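Local coordinates for tegumental protein 20.8 kDa (Clonorchis sinensis, PDB 5X2E) that binds a calcium ion through its calmodulin-like EF-hand domain, one piece of a longer tegumental-allergen-like protein, at residues I10-E24 / W40-L54. Sequence-based numbering, arbitrary orientation.
Sequences IDKDGTNVISYPELE and WKQLFDPDNTGSITL. With CA (calcium ion), chain B.
Tyr20 has CG anti to its carbonyl carbon (chi1 -67°), which carries the ring across to the loop 45-50. Lys41 starts the same way and then runs fully extended, so its end passes over that ring. Lys41 CE sits above the ring centre of Tyr20 in a CH-pi contact, and NZ adds a cation-pi interaction 4.2 Å from the centroid. The backbone carbonyl of Gly50 covers the opposite face. At the ring edge, Tyr20 OH donates a very short hydrogen bond to Asp45 OD2, 2.5 Å away. The same OD2 takes Gly50 N on its syn lone pair, while Asp45 OD1 accepts both N and OG1 of Thr49 from opposite faces of the carboxylate. Asp45 therefore holds the second loop and fixes the tyrosine hydroxyl. One water bridges Tyr20 N and Gly50 O.

This is the paired EF-hand fold, its two loops joined by a short antiparallel sheet. Ile18 and Ile52 form the hydrogen-bonded pair, with Ile18 N to Ile52 O at 2.8 Å and Ile52 N to Ile18 O at 2.9 Å. Leu54 N extends the ladder to Asn16 O. In the first loop calcium is bound by Asp11, Asp13, Thr15, the Val17 carbonyl, both Glu22 oxygens and a water. Val17 thus links the metal to the sheet.

On the face of the sheet that carries Ile18 and Ile52, Trp40 packs against the first hand. Leu23 CD1 lies over its five-membered ring, and Ile10 CD1 comes within 3.5 Å of Trp40 CH2. Phe44 CE2 lies over the opposite face, toward its rim.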
loop_
_atom_site.group_PDB
_atom_site.type_symbol
_atom_site.label_atom_id
_atom_site.label_comp_id
_atom_site.label_asym_id
_atom_site.label_seq_id
_atom_site.Cartn_x
_atom_site.Cartn_y
_atom_site.Cartn_z
ATOM N N ILE A 10 -1.364 4.954 -0.201
ATOM C CA ILE A 10 -1.259 4.688 1.229
ATOM C C ILE A 10 0.157 5.020 1.756
ATOM O O ILE A 10 0.310 5.606 2.829
ATOM C CB ILE A 10 -1.616 3.229 1.537
ATOM C CG1 ILE A 10 -3.083 2.945 1.183
ATOM C CG2 ILE A 10 -1.345 2.923 3.005
ATOM C CD1 ILE A 10 -3.418 1.452 1.174
ATOM N N ASP A 11 1.168 4.639 0.987
ATOM C CA ASP A 11 2.554 4.755 1.386
ATOM C C ASP A 11 3.059 6.163 1.111
ATOM O O ASP A 11 3.891 6.415 0.211
ATOM C CB ASP A 11 3.402 3.722 0.652
ATOM C CG ASP A 11 4.840 3.791 1.041
ATOM O OD1 ASP A 11 5.141 4.085 2.221
ATOM O OD2 ASP A 11 5.690 3.589 0.145
ATOM N N LYS A 12 2.535 7.107 1.879
ATOM C CA LYS A 12 2.673 8.517 1.543
ATOM C C LYS A 12 4.104 9.023 1.685
ATOM O O LYS A 12 4.453 10.018 1.078
ATOM C CB LYS A 12 1.749 9.349 2.424
ATOM C CG LYS A 12 1.942 9.089 3.877
ATOM C CD LYS A 12 0.926 9.856 4.686
ATOM C CE LYS A 12 1.422 10.021 6.083
ATOM N NZ LYS A 12 0.708 11.129 6.751
ATOM N N ASP A 13 4.927 8.352 2.494
ATOM C CA ASP A 13 6.324 8.780 2.623
ATOM C C ASP A 13 7.274 8.052 1.670
ATOM O O ASP A 13 8.481 8.314 1.666
ATOM C CB ASP A 13 6.808 8.664 4.062
ATOM C CG ASP A 13 6.773 7.259 4.583
ATOM O OD1 ASP A 13 6.499 6.277 3.827
ATOM O OD2 ASP A 13 7.074 7.108 5.783
ATOM N N GLY A 14 6.743 7.188 0.798
ATOM C CA GLY A 14 7.572 6.556 -0.210
ATOM C C GLY A 14 8.555 5.523 0.315
ATOM O O GLY A 14 9.464 5.137 -0.419
ATOM N N THR A 15 8.396 5.025 1.539
ATOM C CA THR A 15 9.398 4.077 2.036
ATOM C C THR A 15 9.209 2.674 1.481
ATOM O O THR A 15 10.064 1.810 1.715
ATOM C CB THR A 15 9.376 3.998 3.585
ATOM O OG1 THR A 15 8.068 3.547 4.013
ATOM C CG2 THR A 15 9.716 5.358 4.206
ATOM N N ASN A 16 8.088 2.441 0.790
ATOM C CA ASN A 16 7.730 1.095 0.315
ATOM C C ASN A 16 7.494 0.102 1.451
ATOM O O ASN A 16 7.489 -1.122 1.260
ATOM C CB ASN A 16 8.771 0.562 -0.670
ATOM C CG ASN A 16 8.844 1.407 -1.907
ATOM O OD1 ASN A 16 7.825 1.628 -2.566
ATOM N ND2 ASN A 16 10.025 1.942 -2.199
ATOM N N VAL A 17 7.199 0.659 2.616
ATOM C CA VAL A 17 6.618 -0.067 3.717
ATOM C C VAL A 17 5.378 0.723 4.139
ATOM O O VAL A 17 5.484 1.907 4.495
ATOM C CB VAL A 17 7.577 -0.203 4.893
ATOM C CG1 VAL A 17 6.911 -1.019 5.994
ATOM C CG2 VAL A 17 8.902 -0.856 4.446
ATOM N N ILE A 18 4.221 0.075 4.102
ATOM C CA ILE A 18 2.991 0.653 4.607
ATOM C C ILE A 18 2.952 0.405 6.120
ATOM O O ILE A 18 2.945 -0.740 6.613
ATOM C CB ILE A 18 1.760 0.061 3.897
ATOM C CG1 ILE A 18 1.681 0.637 2.477
ATOM C CG2 ILE A 18 0.497 0.307 4.738
ATOM C CD1 ILE A 18 0.521 0.032 1.650
ATOM N N SER A 19 2.992 1.479 6.878
ATOM C CA SER A 19 2.830 1.367 8.304
ATOM C C SER A 19 1.356 1.200 8.650
ATOM O O SER A 19 0.454 1.611 7.885
ATOM C CB SER A 19 3.409 2.616 9.006
ATOM O OG SER A 19 2.512 3.697 8.821
ATOM N N TYR A 20 1.077 0.646 9.819
ATOM C CA TYR A 20 -0.302 0.535 10.234
ATOM C C TYR A 20 -0.999 1.925 10.368
ATOM O O TYR A 20 -2.114 2.097 9.872
ATOM C CB TYR A 20 -0.412 -0.292 11.495
ATOM C CG TYR A 20 -0.063 -1.783 11.375
ATOM C CD1 TYR A 20 0.119 -2.410 10.152
ATOM C CD2 TYR A 20 0.078 -2.545 12.531
ATOM C CE1 TYR A 20 0.396 -3.781 10.082
ATOM C CE2 TYR A 20 0.374 -3.886 12.477
ATOM C CZ TYR A 20 0.540 -4.510 11.248
ATOM O OH TYR A 20 0.807 -5.876 11.260
ATOM N N PRO A 21 -0.318 2.966 10.895
ATOM C CA PRO A 21 -0.988 4.291 10.860
ATOM C C PRO A 21 -1.290 4.780 9.425
ATOM O O PRO A 21 -2.364 5.370 9.221
ATOM C CB PRO A 21 0.028 5.212 11.564
ATOM C CG PRO A 21 0.702 4.250 12.564
ATOM C CD PRO A 21 0.867 2.969 11.775
ATOM N N GLU A 22 -0.380 4.552 8.467
ATOM C CA GLU A 22 -0.651 4.940 7.084
ATOM C C GLU A 22 -1.912 4.273 6.555
ATOM O O GLU A 22 -2.744 4.925 5.938
ATOM C CB GLU A 22 0.547 4.574 6.176
ATOM C CG GLU A 22 1.693 5.567 6.265
ATOM C CD GLU A 22 2.924 5.128 5.467
ATOM O OE1 GLU A 22 3.099 3.917 5.182
ATOM O OE2 GLU A 22 3.752 5.985 5.089
ATOM N N LEU A 23 -2.035 2.973 6.786
ATOM C CA LEU A 23 -3.188 2.213 6.347
ATOM C C LEU A 23 -4.451 2.739 7.032
ATOM O O LEU A 23 -5.471 2.973 6.393
ATOM C CB LEU A 23 -2.951 0.731 6.667
ATOM C CG LEU A 23 -4.135 -0.202 6.441
ATOM C CD1 LEU A 23 -4.555 -0.247 4.949
ATOM C CD2 LEU A 23 -3.761 -1.577 6.961
ATOM N N GLU A 24 -4.349 2.984 8.340
ATOM C CA GLU A 24 -5.497 3.436 9.097
ATOM C C GLU A 24 -5.946 4.839 8.673
ATOM O O GLU A 24 -7.158 5.112 8.591
ATOM C CB GLU A 24 -5.170 3.353 10.591
ATOM C CG GLU A 24 -5.081 1.880 11.001
ATOM C CD GLU A 24 -4.174 1.528 12.116
ATOM O OE1 GLU A 24 -3.531 2.397 12.738
ATOM O OE2 GLU A 24 -4.171 0.297 12.401
ATOM N N TRP A 40 -6.241 -6.095 5.295
ATOM C CA TRP A 40 -4.903 -5.805 4.746
ATOM C C TRP A 40 -3.817 -6.487 5.568
ATOM O O TRP A 40 -2.823 -7.000 5.026
ATOM C CB TRP A 40 -4.662 -4.279 4.679
ATOM C CG TRP A 40 -5.211 -3.672 3.412
ATOM C CD1 TRP A 40 -6.536 -3.623 3.021
ATOM C CD2 TRP A 40 -4.455 -3.064 2.354
ATOM N NE1 TRP A 40 -6.635 -3.027 1.789
ATOM C CE2 TRP A 40 -5.375 -2.673 1.358
ATOM C CE3 TRP A 40 -3.084 -2.822 2.141
ATOM C CZ2 TRP A 40 -4.975 -2.054 0.179
ATOM C CZ3 TRP A 40 -2.700 -2.182 0.966
ATOM C CH2 TRP A 40 -3.644 -1.817 0.002
ATOM N N LYS A 41 -3.974 -6.464 6.881
ATOM C CA LYS A 41 -2.977 -7.100 7.742
ATOM C C LYS A 41 -2.956 -8.606 7.454
ATOM O O LYS A 41 -1.895 -9.215 7.357
ATOM C CB LYS A 41 -3.275 -6.845 9.221
ATOM C CG LYS A 41 -3.070 -5.420 9.716
ATOM C CD LYS A 41 -3.450 -5.282 11.194
ATOM C CE LYS A 41 -3.149 -3.866 11.734
ATOM N NZ LYS A 41 -3.447 -3.735 13.178
ATOM N N GLN A 42 -4.132 -9.202 7.293
ATOM C CA GLN A 42 -4.204 -10.630 7.083
ATOM C C GLN A 42 -3.692 -11.055 5.720
ATOM O O GLN A 42 -3.006 -12.065 5.592
ATOM C CB GLN A 42 -5.635 -11.071 7.271
ATOM C CG GLN A 42 -6.046 -11.008 8.722
ATOM C CD GLN A 42 -7.431 -11.579 8.970
ATOM O OE1 GLN A 42 -8.079 -12.085 8.052
ATOM N NE2 GLN A 42 -7.890 -11.502 10.218
ATOM N N LEU A 43 -4.025 -10.289 4.694
ATOM C CA LEU A 43 -3.572 -10.618 3.344
ATOM C C LEU A 43 -2.083 -10.284 3.109
ATOM O O LEU A 43 -1.371 -11.060 2.463
ATOM C CB LEU A 43 -4.440 -9.893 2.293
ATOM C CG LEU A 43 -5.926 -10.291 2.184
ATOM C CD1 LEU A 43 -6.721 -9.336 1.295
ATOM C CD2 LEU A 43 -6.098 -11.708 1.667
ATOM N N PHE A 44 -1.604 -9.167 3.669
ATOM C CA PHE A 44 -0.300 -8.588 3.287
ATOM C C PHE A 44 0.727 -8.545 4.405
ATOM O O PHE A 44 1.885 -8.187 4.174
ATOM C CB PHE A 44 -0.511 -7.182 2.746
ATOM C CG PHE A 44 -1.466 -7.131 1.609
ATOM C CD1 PHE A 44 -1.314 -7.957 0.503
ATOM C CD2 PHE A 44 -2.521 -6.219 1.635
ATOM C CE1 PHE A 44 -2.221 -7.903 -0.556
ATOM C CE2 PHE A 44 -3.416 -6.156 0.593
ATOM C CZ PHE A 44 -3.270 -7.000 -0.505
ATOM N N ASP A 45 0.302 -8.906 5.612
ATOM C CA ASP A 45 1.251 -9.092 6.727
ATOM C C ASP A 45 0.894 -10.385 7.447
ATOM O O ASP A 45 0.650 -10.369 8.650
ATOM C CB ASP A 45 1.224 -7.899 7.709
ATOM C CG ASP A 45 2.349 -7.959 8.736
ATOM O OD1 ASP A 45 3.378 -8.649 8.485
ATOM O OD2 ASP A 45 2.215 -7.309 9.805
ATOM N N PRO A 46 0.861 -11.519 6.712
ATOM C CA PRO A 46 0.343 -12.739 7.328
ATOM C C PRO A 46 1.183 -13.226 8.493
ATOM O O PRO A 46 0.617 -13.858 9.393
ATOM C CB PRO A 46 0.375 -13.752 6.168
ATOM C CG PRO A 46 1.440 -13.214 5.244
ATOM C CD PRO A 46 1.263 -11.741 5.307
ATOM N N ASP A 47 2.487 -12.960 8.464
ATOM C CA ASP A 47 3.385 -13.349 9.554
ATOM C C ASP A 47 3.414 -12.334 10.706
ATOM O O ASP A 47 4.184 -12.489 11.653
ATOM C CB ASP A 47 4.799 -13.559 9.019
ATOM C CG ASP A 47 4.892 -14.750 8.093
ATOM O OD1 ASP A 47 5.520 -14.634 7.021
ATOM O OD2 ASP A 47 4.328 -15.803 8.431
ATOM N N ASN A 48 2.594 -11.287 10.613
ATOM C CA ASN A 48 2.430 -10.353 11.720
ATOM C C ASN A 48 3.755 -9.670 12.093
ATOM O O ASN A 48 4.177 -9.644 13.249
ATOM C CB ASN A 48 1.826 -11.083 12.923
ATOM C CG ASN A 48 1.218 -10.144 13.931
ATOM O OD1 ASN A 48 1.041 -8.955 13.666
ATOM N ND2 ASN A 48 0.865 -10.678 15.089
ATOM N N THR A 49 4.413 -9.125 11.078
ATOM C CA THR A 49 5.681 -8.448 11.267
ATOM C C THR A 49 5.475 -7.037 11.800
ATOM O O THR A 49 6.412 -6.413 12.278
ATOM C CB THR A 49 6.483 -8.350 9.948
ATOM O OG1 THR A 49 5.778 -7.508 9.024
ATOM C CG2 THR A 49 6.683 -9.740 9.329
ATOM N N GLY A 50 4.264 -6.508 11.661
ATOM C CA GLY A 50 3.964 -5.178 12.151
ATOM C C GLY A 50 3.914 -4.099 11.084
ATOM O O GLY A 50 3.729 -2.927 11.410
ATOM N N SER A 51 4.079 -4.472 9.820
ATOM C CA SER A 51 3.973 -3.507 8.717
ATOM C C SER A 51 3.821 -4.304 7.427
ATOM O O SER A 51 3.925 -5.547 7.434
ATOM C CB SER A 51 5.173 -2.589 8.636
ATOM O OG SER A 51 6.346 -3.335 8.371
ATOM N N ILE A 52 3.554 -3.602 6.341
ATOM C CA ILE A 52 3.277 -4.245 5.072
ATOM C C ILE A 52 4.311 -3.799 4.059
ATOM O O ILE A 52 4.321 -2.652 3.629
ATOM C CB ILE A 52 1.851 -3.912 4.592
ATOM C CG1 ILE A 52 0.781 -4.595 5.490
ATOM C CG2 ILE A 52 1.689 -4.301 3.120
ATOM C CD1 ILE A 52 -0.610 -4.009 5.373
ATOM N N THR A 53 5.196 -4.692 3.639
ATOM C CA THR A 53 6.225 -4.306 2.678
ATOM C C THR A 53 5.716 -4.391 1.250
ATOM O O THR A 53 4.803 -5.171 0.920
ATOM C CB THR A 53 7.483 -5.202 2.793
ATOM O OG1 THR A 53 7.142 -6.543 2.419
ATOM C CG2 THR A 53 8.018 -5.199 4.210
ATOM N N LEU A 54 6.336 -3.595 0.392
ATOM C CA LEU A 54 6.058 -3.673 -1.030
ATOM C C LEU A 54 6.260 -5.123 -1.526
ATOM O O LEU A 54 5.452 -5.617 -2.329
ATOM C CB LEU A 54 6.968 -2.706 -1.785
ATOM C CG LEU A 54 6.804 -2.760 -3.289
ATOM C CD1 LEU A 54 5.371 -2.463 -3.684
ATOM C CD2 LEU A 54 7.760 -1.733 -3.927
HETATM CA CA CA B . 5.460 4.238 4.430
HETATM O O HOH W 1 6.023 4.107 6.702
HETATM O O HOH W 2 3.401 -0.272 11.329
HETATM O O HOH W 3 -0.624 -7.397 12.908
#